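Local atomic coordinates of flavin reductase domain protein (Arthrobacter sp., PDB entry 2QCK), a protein that probably binds FMN and acts as a flavin reductase-type oxidoreductase. Residues A[27-32]-A[68-73]. Sequence-based numbering, arbitrary orientation.
Sequences ITVNYN and ANTTHI
Segments 27-31 and 69-73 run roughly antiparallel, 138° apart end to end, coming within 4.8 Å (CA–CA) at Val29 and Ile73 and splaying apart toward Tyr31 and Thr70. A water links the two backbones where the chains diverge, accepting from Asn30 N and donating to His72 O at 2.7 Å, next to the direct backbone pairing of Thr28 with Gly74. Beside it, Ile73 CA approaches Thr28 O in a CA-H...O contact of 3.4 Å. Val29 CG2, anti to the backbone N, reaches across to touch both CB and CG2 of Thr70, the methyl contact being 3.5 Å. At the inner end, Ile73 CD1 meets Ile27 CG2 at 3.9 Å, and Phe55 of strand 51-58 touches both isoleucines. At the outer end, Tyr31 CG stands anti to the backbone N (chi1 -171°), which carries the ring alongside Asn69; Asn69 CB lies 3.6 Å from Tyr31 CE1, while Tyr31 CD1 comes 3.5 Å from Thr70 OG1. That hydroxyl is hydrogen-bonded to Ala66 O and also receives a bond from a second water, itself lying in plane at the tyrosine ring's edge. An alanine in place of Tyr31 would probably remove the ring's cover from Pro65 and part of that on Ala66, and leave the Asn69 side chain freer to turn. The contact thus closes helix 64-69, with the turn leading into strand 72-77, against strand 22-31 in the split beta-barrel characteristic of the flavin reductase-like, FMN-binding fold.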
# COMPACT_ATOMS: atom_id res chain seq x y z
N ILE A 27 6.23 -7.92 -8.82
CA ILE A 27 5.50 -9.21 -8.76
C ILE A 27 5.91 -9.99 -9.98
O ILE A 27 5.96 -9.41 -11.04
CB ILE A 27 3.98 -9.01 -8.77
CG1 ILE A 27 3.55 -8.26 -7.52
CG2 ILE A 27 3.20 -10.38 -8.90
CD1 ILE A 27 3.47 -9.13 -6.29
N THR A 28 6.17 -11.28 -9.81
CA THR A 28 6.57 -12.15 -10.94
C THR A 28 5.63 -13.36 -10.96
O THR A 28 5.13 -13.76 -9.92
CB THR A 28 7.98 -12.61 -10.81
OG1 THR A 28 8.15 -13.27 -9.51
CG2 THR A 28 8.91 -11.39 -11.00
N VAL A 29 5.31 -13.88 -12.15
CA VAL A 29 4.50 -15.07 -12.26
C VAL A 29 4.96 -15.79 -13.49
O VAL A 29 5.40 -15.17 -14.46
CB VAL A 29 3.02 -14.75 -12.31
CG1 VAL A 29 2.70 -13.78 -13.44
CG2 VAL A 29 2.19 -16.04 -12.40
N ASN A 30 4.93 -17.11 -13.41
CA ASN A 30 5.26 -18.00 -14.55
C ASN A 30 3.97 -18.62 -15.09
O ASN A 30 3.40 -19.58 -14.51
CB ASN A 30 6.22 -19.06 -14.03
CG ASN A 30 6.79 -19.93 -15.13
OD1 ASN A 30 6.30 -19.96 -16.27
ND2 ASN A 30 7.84 -20.66 -14.80
N TYR A 31 3.51 -18.07 -16.21
CA TYR A 31 2.29 -18.50 -16.83
C TYR A 31 2.59 -19.57 -17.86
O TYR A 31 2.96 -19.29 -18.99
CB TYR A 31 1.63 -17.31 -17.50
CG TYR A 31 0.23 -17.53 -18.01
CD1 TYR A 31 -0.60 -18.53 -17.49
CD2 TYR A 31 -0.27 -16.70 -19.00
CE1 TYR A 31 -1.88 -18.70 -17.98
CE2 TYR A 31 -1.53 -16.85 -19.47
CZ TYR A 31 -2.35 -17.84 -18.98
OH TYR A 31 -3.62 -17.95 -19.50
N ASN A 32 2.45 -20.81 -17.42
CA ASN A 32 2.61 -21.95 -18.29
C ASN A 32 3.86 -21.86 -19.10
O ASN A 32 3.84 -22.07 -20.30
CB ASN A 32 1.36 -22.11 -19.17
CG ASN A 32 0.39 -23.11 -18.58
OD1 ASN A 32 -0.68 -22.73 -18.08
ND2 ASN A 32 0.78 -24.40 -18.57
N ALA A 68 -4.62 -14.26 -13.18
CA ALA A 68 -5.90 -14.93 -13.21
C ALA A 68 -5.82 -16.47 -13.25
O ALA A 68 -6.65 -17.16 -12.67
CB ALA A 68 -6.72 -14.43 -14.41
N ASN A 69 -4.81 -16.98 -13.96
CA ASN A 69 -4.70 -18.39 -14.24
C ASN A 69 -3.51 -19.10 -13.63
O ASN A 69 -3.30 -20.25 -13.91
CB ASN A 69 -4.68 -18.57 -15.74
CG ASN A 69 -5.94 -18.08 -16.38
OD1 ASN A 69 -5.93 -17.19 -17.24
ND2 ASN A 69 -7.04 -18.61 -15.92
N THR A 70 -2.82 -18.45 -12.70
CA THR A 70 -1.70 -19.07 -12.02
C THR A 70 -1.84 -18.96 -10.54
O THR A 70 -2.48 -18.02 -10.04
CB THR A 70 -0.38 -18.45 -12.51
OG1 THR A 70 -0.37 -18.53 -13.95
CG2 THR A 70 0.84 -19.25 -12.00
N THR A 71 -1.26 -19.91 -9.81
CA THR A 71 -1.32 -19.87 -8.35
C THR A 71 -0.08 -19.30 -7.65
O THR A 71 -0.21 -18.48 -6.75
CB THR A 71 -1.66 -21.23 -7.76
OG1 THR A 71 -3.00 -21.56 -8.10
CG2 THR A 71 -1.51 -21.19 -6.23
N HIS A 72 1.13 -19.71 -8.02
CA HIS A 72 2.33 -19.21 -7.34
C HIS A 72 2.84 -17.96 -7.99
O HIS A 72 2.88 -17.87 -9.22
CB HIS A 72 3.39 -20.28 -7.25
CG HIS A 72 2.95 -21.44 -6.42
ND1 HIS A 72 2.31 -22.53 -6.96
CD2 HIS A 72 2.91 -21.60 -5.08
CE1 HIS A 72 1.96 -23.35 -5.99
NE2 HIS A 72 2.31 -22.81 -4.84
N ILE A 73 3.18 -16.99 -7.15
CA ILE A 73 3.78 -15.74 -7.56
C ILE A 73 4.93 -15.34 -6.61
O ILE A 73 5.06 -15.85 -5.50
CB ILE A 73 2.75 -14.58 -7.65
CG1 ILE A 73 2.28 -14.08 -6.28
CG2 ILE A 73 1.52 -15.01 -8.43
CD1 ILE A 73 1.44 -12.78 -6.41
O HOH W 1 4.90 -18.42 -10.89
O HOH W 2 0.19 -21.12 -15.26